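PDB 2E8B: probable molybdenum cofactor guanylyltransferase, which probably transfers a GMP moiety from GTP to molybdenum-loaded molybdopterin, forming the molybdopterin guanine dinucleotide cofactor with release of diphosphate and with the help of magnesium. Local coordinates for residues A[16-21]-A[56-61]; A[101-106]-A[136-141]; A[87-92]-A[144-149]. All coordinates share one frame; numbering follows the deposited sequence.

Contact 1 (A[16-21]-A[56-61])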
# COMPACT_ATOMS: atom_id res chain seq x y z
N THR A 16 4.78 10.82 3.56
CA THR A 16 4.10 10.47 2.32
C THR A 16 3.63 9.02 2.28
O THR A 16 4.26 8.13 2.86
CB THR A 16 5.00 10.74 1.10
OG1 THR A 16 6.02 9.74 1.01
CG2 THR A 16 5.68 12.10 1.24
N CYS A 17 2.51 8.79 1.60
CA CYS A 17 1.93 7.46 1.49
C CYS A 17 1.48 7.19 0.06
O CYS A 17 0.97 8.07 -0.63
CB CYS A 17 0.73 7.34 2.43
SG CYS A 17 -0.18 5.77 2.40
N TYR A 18 1.66 5.94 -0.37
CA TYR A 18 1.26 5.52 -1.71
C TYR A 18 0.18 4.47 -1.58
O TYR A 18 0.38 3.44 -0.95
CB TYR A 18 2.46 4.94 -2.45
CG TYR A 18 3.48 5.98 -2.78
CD1 TYR A 18 4.45 6.34 -1.86
CD2 TYR A 18 3.43 6.67 -3.99
CE1 TYR A 18 5.35 7.36 -2.12
CE2 TYR A 18 4.33 7.69 -4.27
CZ TYR A 18 5.28 8.03 -3.33
OH TYR A 18 6.17 9.04 -3.58
N VAL A 19 -0.99 4.76 -2.15
CA VAL A 19 -2.11 3.85 -2.12
C VAL A 19 -2.09 3.10 -3.44
O VAL A 19 -2.23 3.70 -4.51
CB VAL A 19 -3.45 4.61 -1.96
CG1 VAL A 19 -4.61 3.64 -2.05
CG2 VAL A 19 -3.47 5.35 -0.63
N LEU A 20 -1.92 1.78 -3.36
CA LEU A 20 -1.84 0.94 -4.56
C LEU A 20 -3.22 0.56 -5.10
O LEU A 20 -3.97 -0.17 -4.45
CB LEU A 20 -1.03 -0.32 -4.25
CG LEU A 20 0.35 -0.07 -3.62
CD1 LEU A 20 1.10 -1.38 -3.45
CD2 LEU A 20 1.14 0.88 -4.50
N ALA A 21 -3.53 1.04 -6.30
CA ALA A 21 -4.81 0.77 -6.94
C ALA A 21 -4.77 -0.37 -7.95
O ALA A 21 -5.82 -0.86 -8.37
CB ALA A 21 -5.33 2.03 -7.62
N GLU A 56 1.23 14.09 2.29
CA GLU A 56 1.03 13.80 0.87
C GLU A 56 0.64 12.35 0.65
O GLU A 56 1.23 11.44 1.23
CB GLU A 56 2.31 14.12 0.09
CG GLU A 56 2.78 15.56 0.26
CD GLU A 56 3.89 15.92 -0.70
OE1 GLU A 56 4.91 15.20 -0.74
OE2 GLU A 56 3.75 16.95 -1.41
N VAL A 57 -0.37 12.15 -0.19
CA VAL A 57 -0.86 10.81 -0.51
C VAL A 57 -1.02 10.70 -2.02
O VAL A 57 -1.64 11.55 -2.65
CB VAL A 57 -2.23 10.54 0.14
CG1 VAL A 57 -2.68 9.12 -0.17
CG2 VAL A 57 -2.14 10.75 1.64
N TYR A 58 -0.46 9.65 -2.60
CA TYR A 58 -0.55 9.43 -4.03
C TYR A 58 -1.23 8.10 -4.32
O TYR A 58 -1.16 7.17 -3.51
CB TYR A 58 0.83 9.41 -4.68
CG TYR A 58 1.66 10.64 -4.42
CD1 TYR A 58 2.49 10.72 -3.30
CD2 TYR A 58 1.61 11.74 -5.27
CE1 TYR A 58 3.24 11.85 -3.03
CE2 TYR A 58 2.36 12.89 -5.01
CZ TYR A 58 3.17 12.94 -3.89
OH TYR A 58 3.91 14.06 -3.62
N ILE A 59 -1.90 8.03 -5.46
CA ILE A 59 -2.55 6.81 -5.88
C ILE A 59 -1.68 6.22 -6.98
O ILE A 59 -1.33 6.91 -7.94
CB ILE A 59 -3.95 7.08 -6.47
CG1 ILE A 59 -4.84 7.77 -5.43
CG2 ILE A 59 -4.56 5.79 -6.97
CD1 ILE A 59 -5.19 6.90 -4.24
N VAL A 60 -1.29 4.96 -6.84
CA VAL A 60 -0.49 4.31 -7.86
C VAL A 60 -1.45 3.50 -8.72
O VAL A 60 -2.11 2.58 -8.22
CB VAL A 60 0.56 3.37 -7.24
CG1 VAL A 60 1.29 2.61 -8.35
CG2 VAL A 60 1.56 4.17 -6.40
N ALA A 61 -1.55 3.85 -9.99
CA ALA A 61 -2.46 3.14 -10.90
C ALA A 61 -1.95 3.17 -12.33
O ALA A 61 -1.12 4.00 -12.69
CB ALA A 61 -3.84 3.77 -10.83

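Contact 2 (A[101-106]-A[136-141])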
# COMPACT_ATOMS: atom_id res chain seq x y z
N PHE A 101 5.17 5.31 3.25
CA PHE A 101 4.18 4.32 3.62
C PHE A 101 3.54 3.76 2.35
O PHE A 101 3.41 4.45 1.34
CB PHE A 101 3.09 4.93 4.51
CG PHE A 101 2.43 3.92 5.40
CD1 PHE A 101 1.36 3.17 4.95
CD2 PHE A 101 2.93 3.67 6.68
CE1 PHE A 101 0.79 2.18 5.74
CE2 PHE A 101 2.37 2.68 7.48
CZ PHE A 101 1.30 1.93 7.01
N VAL A 102 3.18 2.48 2.42
CA VAL A 102 2.54 1.79 1.30
C VAL A 102 1.27 1.19 1.86
O VAL A 102 1.28 0.53 2.90
CB VAL A 102 3.45 0.67 0.74
CG1 VAL A 102 2.70 -0.13 -0.32
CG2 VAL A 102 4.70 1.29 0.13
N LEU A 103 0.16 1.43 1.17
CA LEU A 103 -1.14 0.97 1.63
C LEU A 103 -1.97 0.45 0.47
O LEU A 103 -2.23 1.18 -0.48
CB LEU A 103 -1.84 2.15 2.31
CG LEU A 103 -3.11 2.00 3.14
CD1 LEU A 103 -2.88 1.02 4.29
CD2 LEU A 103 -3.50 3.37 3.69
N SER A 104 -2.36 -0.82 0.53
CA SER A 104 -3.18 -1.42 -0.52
C SER A 104 -4.54 -0.72 -0.56
O SER A 104 -5.10 -0.38 0.49
CB SER A 104 -3.36 -2.91 -0.25
OG SER A 104 -4.09 -3.52 -1.30
N GLY A 105 -5.06 -0.49 -1.76
CA GLY A 105 -6.34 0.18 -1.88
C GLY A 105 -7.57 -0.71 -1.74
O GLY A 105 -8.69 -0.24 -1.99
N ASP A 106 -7.39 -1.96 -1.33
CA ASP A 106 -8.52 -2.88 -1.19
C ASP A 106 -8.82 -3.32 0.25
O ASP A 106 -9.31 -4.42 0.49
CB ASP A 106 -8.27 -4.12 -2.05
CG ASP A 106 -7.07 -4.92 -1.58
OD1 ASP A 106 -6.39 -4.47 -0.64
OD2 ASP A 106 -6.81 -6.00 -2.17
N THR A 136 2.10 -7.52 3.17
CA THR A 136 3.18 -6.93 2.40
C THR A 136 2.89 -5.53 1.89
O THR A 136 3.81 -4.75 1.64
CB THR A 136 3.54 -7.79 1.19
OG1 THR A 136 2.38 -7.93 0.36
CG2 THR A 136 4.01 -9.16 1.63
N LEU A 137 1.61 -5.21 1.74
CA LEU A 137 1.23 -3.89 1.24
C LEU A 137 0.65 -2.95 2.28
O LEU A 137 -0.14 -2.06 1.95
CB LEU A 137 0.27 -4.04 0.06
CG LEU A 137 0.80 -4.92 -1.08
CD1 LEU A 137 -0.23 -4.99 -2.21
CD2 LEU A 137 2.11 -4.35 -1.60
N VAL A 138 1.03 -3.16 3.54
CA VAL A 138 0.62 -2.29 4.64
C VAL A 138 1.87 -2.10 5.49
O VAL A 138 2.16 -2.89 6.39
CB VAL A 138 -0.51 -2.89 5.52
CG1 VAL A 138 -0.82 -1.95 6.68
CG2 VAL A 138 -1.77 -3.10 4.69
N GLY A 139 2.63 -1.06 5.17
CA GLY A 139 3.85 -0.83 5.93
C GLY A 139 4.69 0.30 5.39
O GLY A 139 4.29 1.04 4.49
N VAL A 140 5.88 0.43 5.96
CA VAL A 140 6.82 1.47 5.56
C VAL A 140 7.96 0.80 4.83
O VAL A 140 8.55 -0.17 5.33
CB VAL A 140 7.37 2.23 6.78
CG1 VAL A 140 8.35 3.31 6.33
CG2 VAL A 140 6.21 2.87 7.54
N TYR A 141 8.26 1.31 3.64
CA TYR A 141 9.34 0.80 2.80
C TYR A 141 10.38 1.88 2.57
O TYR A 141 10.05 3.06 2.43
CB TYR A 141 8.81 0.37 1.43
CG TYR A 141 8.14 -0.98 1.41
CD1 TYR A 141 6.85 -1.17 1.92
CD2 TYR A 141 8.82 -2.09 0.90
CE1 TYR A 141 6.25 -2.43 1.92
CE2 TYR A 141 8.22 -3.35 0.89
CZ TYR A 141 6.95 -3.51 1.40
OH TYR A 141 6.40 -4.77 1.40

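Contact 3 (A[87-92]-A[144-149])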
# COMPACT_ATOMS: atom_id res chain seq x y z
N GLY A 87 3.83 -2.24 -8.45
CA GLY A 87 3.23 -1.05 -7.85
C GLY A 87 4.19 -0.51 -6.80
O GLY A 87 4.33 0.71 -6.63
N LEU A 88 4.86 -1.42 -6.10
CA LEU A 88 5.82 -1.06 -5.07
C LEU A 88 7.00 -0.34 -5.72
O LEU A 88 7.46 0.69 -5.23
CB LEU A 88 6.31 -2.32 -4.35
CG LEU A 88 7.27 -2.15 -3.17
CD1 LEU A 88 6.60 -1.32 -2.09
CD2 LEU A 88 7.67 -3.51 -2.62
N TYR A 89 7.48 -0.89 -6.83
CA TYR A 89 8.59 -0.29 -7.56
C TYR A 89 8.21 1.13 -7.97
O TYR A 89 8.98 2.08 -7.79
CB TYR A 89 8.91 -1.12 -8.80
CG TYR A 89 9.78 -0.43 -9.82
CD1 TYR A 89 11.15 -0.27 -9.60
CD2 TYR A 89 9.24 0.08 -11.00
CE1 TYR A 89 11.95 0.39 -10.53
CE2 TYR A 89 10.03 0.75 -11.93
CZ TYR A 89 11.39 0.90 -11.69
OH TYR A 89 12.18 1.56 -12.59
N THR A 90 7.01 1.27 -8.53
CA THR A 90 6.53 2.57 -8.98
C THR A 90 6.48 3.58 -7.84
O THR A 90 6.83 4.74 -8.01
CB THR A 90 5.14 2.45 -9.62
OG1 THR A 90 5.23 1.56 -10.74
CG2 THR A 90 4.64 3.81 -10.09
N ALA A 91 6.04 3.13 -6.66
CA ALA A 91 5.95 4.00 -5.50
C ALA A 91 7.33 4.47 -5.05
O ALA A 91 7.55 5.66 -4.83
CB ALA A 91 5.25 3.27 -4.36
N LEU A 92 8.26 3.53 -4.91
CA LEU A 92 9.60 3.85 -4.45
C LEU A 92 10.40 4.69 -5.43
O LEU A 92 11.24 5.50 -5.03
CB LEU A 92 10.35 2.57 -4.10
CG LEU A 92 9.73 1.84 -2.91
CD1 LEU A 92 10.47 0.54 -2.66
CD2 LEU A 92 9.78 2.73 -1.67
N LYS A 144 15.81 2.99 -0.38
CA LYS A 144 17.09 2.32 -0.59
C LYS A 144 16.92 0.91 -1.14
O LYS A 144 17.88 0.29 -1.58
CB LYS A 144 17.88 2.27 0.72
CG LYS A 144 18.33 3.65 1.21
CD LYS A 144 19.14 3.57 2.50
CE LYS A 144 19.59 4.95 2.95
NZ LYS A 144 20.44 4.91 4.17
N LEU A 145 15.69 0.41 -1.12
CA LEU A 145 15.39 -0.92 -1.62
C LEU A 145 15.17 -0.92 -3.13
O LEU A 145 15.10 -1.98 -3.76
CB LEU A 145 14.13 -1.45 -0.94
CG LEU A 145 14.16 -1.55 0.58
CD1 LEU A 145 12.77 -1.82 1.08
CD2 LEU A 145 15.13 -2.64 1.01
N LEU A 146 15.06 0.27 -3.72
CA LEU A 146 14.81 0.39 -5.15
C LEU A 146 15.73 -0.46 -6.03
O LEU A 146 15.26 -1.16 -6.92
CB LEU A 146 14.90 1.86 -5.57
CG LEU A 146 14.36 2.19 -6.96
CD1 LEU A 146 12.95 1.64 -7.13
CD2 LEU A 146 14.37 3.70 -7.14
N GLU A 147 17.04 -0.39 -5.78
CA GLU A 147 17.99 -1.16 -6.58
C GLU A 147 17.71 -2.67 -6.54
O GLU A 147 17.73 -3.34 -7.58
CB GLU A 147 19.42 -0.92 -6.08
CG GLU A 147 20.46 -1.81 -6.74
CD GLU A 147 21.88 -1.49 -6.31
OE1 GLU A 147 22.16 -1.55 -5.09
OE2 GLU A 147 22.71 -1.16 -7.18
N LYS A 148 17.44 -3.19 -5.35
CA LYS A 148 17.16 -4.61 -5.17
C LYS A 148 15.83 -5.02 -5.80
O LYS A 148 15.74 -6.08 -6.42
CB LYS A 148 17.15 -4.96 -3.68
CG LYS A 148 18.53 -5.01 -3.05
CD LYS A 148 19.05 -6.45 -2.93
CE LYS A 148 19.15 -7.14 -4.28
NZ LYS A 148 19.67 -8.53 -4.14
N ILE A 149 14.81 -4.20 -5.63
CA ILE A 149 13.50 -4.50 -6.19
C ILE A 149 13.61 -4.54 -7.71
O ILE A 149 13.10 -5.44 -8.37
CB ILE A 149 12.46 -3.44 -5.78
CG1 ILE A 149 12.25 -3.47 -4.27
CG2 ILE A 149 11.14 -3.69 -6.51
CD1 ILE A 149 11.24 -2.47 -3.76

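Contact 1 (A[16-21]-A[56-61])
Tyr18 and Tyr58 lie side by side on one face of a parallel strand pair, their rings nearly parallel but slid apart. The planes meet at 20° and the centroids are 5.3 Å apart, so the rings barely overlap; what touches is CE2 of Tyr18 with CD1 of Tyr58, 3.7 Å apart. Tyr18 leaves with CG beside the backbone N (chi1 -69°), Tyr58 makes the same choice, and this sends the rings the same way. On that face Val60 follows: its CG2 meets Tyr18 CD2, their side chains crossing at a slant, while its CB meets Leu20 CD2 at 3.7 Å, and a beta-branched residue suits the place because one branch can fill the gap between a ring and a leucine. Were Tyr18 an alanine, CB and CD1 of Tyr58 would probably lose their neighbour and a gap would open beside Val60 CG2 and Ala91 of helix 84-94.

The other face carries Cys17, Val19, Val57 and Ile59. Here Ile59 bends its CD1 back over Val19 CB, 3.7 Å away, and Val57 packs against helix 32-51, the crossover helix of this beta-alpha-beta unit.

Between the faces runs a regular ladder, from Cys17 N to Glu56 O through to Ala21 N to Val60 O. Its straightest rung is Val19 N to Tyr58 O, 2.8 Å with 176° at the hydrogen. Five backbone bonds satisfy the groups that face each other across the pair, while Thr16, Tyr18 and Leu20 bond to Phe101, Leu103 and Gly105, which probably fixes Leu20 and Ala21, predicted to bind GTP, at the strand's C-terminal end.

Contact 2 (A[101-106]-A[136-141])
Leu137 meets Ser104 where the two chains begin to run antiparallel: its carbonyl O accepts Ser104 N at 2.9 Å, though bent to 130° at the hydrogen. Ser104 CB touches Leu137 CB at 3.8 Å. A small serine suits this place because its CB can lie against the leucine while OG, anti to the backbone N (chi1 -177°), hydrogen-bonds to Asp106 OD1 from above the carboxylate plane.

Val138 forms a non-hydrogen-bonded pair with Leu103, on the face that also carries Phe101. Gly139 comes next, in a hydrogen-bonded pair with Val102: Val102 N reaches Gly139 O at 2.8 Å, and Gly139 N returns a bond to Val102 O. That same Gly139 O sits 3.5 Å above the centre of the Phe101 ring, and Gly139 CA also lies over a ring face, a CH-pi contact that suits a residue without a side chain.

Val140 sends CG2 to Phe101 CD2, 3.5 Å away, the two side chains crossing at about a right angle. Tyr141 lays CD1 against Val102 CG2 at 3.7 Å, and its OH reaches back to a lone pair of Thr136 O, tying the strand after the corner to the corner's first residue.

Backbone bonds and apolar contacts thus join segment 136-141 to strand 99-104 on the side away from strand 16-22, while Ser104 probably helps orient Asp106, the predicted magnesium and GTP ligand.

Contact 3 (A[87-92]-A[144-149])
Two helices pack here through aliphatic and aromatic side chains alone, on the side of the nucleotide-binding fold where helix 84-94 lies against the central sheet. The domain is the GT-A-like, Rossmann-type alpha/beta fold of the MobA family, and helix 146-154 packs on the helix 84-94 that lies on the sheet, and also meets helix 160-167. The contact is small, burying 294 Å² in all, but the helices come close, the CA atoms of Leu92 and Leu146 being 6.3 Å apart.

Leu88, Tyr89 and Leu92 lie on the side of helix 84-94 that meets the second helix, and the spacing of three and four residues places them along it. Leu146 and Ile149, three apart, supply the matching side chains. Their branched side chains offer methyls in several directions, which suits a surface fitted by shape and not by directed bonds.

Leu146 reaches the Tyr89 ring with CD1, which is 3.6 Å from Tyr89 CD1, and the same methyl lies 4.1 Å from Leu92 CB. Its chi1 of -167° sets CG opposite the backbone N, and from there the branch extends to both residues of the first helix. Tyr89 also lends its CB to Ile149 CG2, at 4.1 Å, while its side chain also touches Glu150 and Ile153.

Beyond these, Leu88 and Ile149 both touch Leu163, so helix 160-167 closes over the same apolar cluster. Leu88 also packs on Tyr141 and Val102, and Leu92 on Tyr141 and Val100, which links the cluster to the sheet.

Ile149 CD1 touches two leucines at about a right angle to one another: it is 3.9 Å from Leu88 CD2 and only 3.3 Å from Leu92 CD1, tighter than usual van der Waals contact.

Contacts 1 and 2 are parts of one sheet, and contact 3 covers it through helix 84-94. Strands 16-22 and 99-104 are neighbours: Tyr18 N lies 2.9 Å from Phe101 O, a probable hydrogen bond, and Leu20 CD1 packs 3.6 Å from Leu137 CD2. From the helix, Ala91 CB is 3.6 Å from Tyr18 CG in contact 1, and Leu88 CD2 is 3.6 Å from Tyr141 CE2 in contact 2. Leu20 and Asp106, both predicted to bind GTP, come from contacts 1 and 2, their nearest side-chain atoms about 8 Å apart; Tyr89 of contact 3 comes within about 7 Å, nearest side-chain atoms, of Asp77, also predicted to bind GTP.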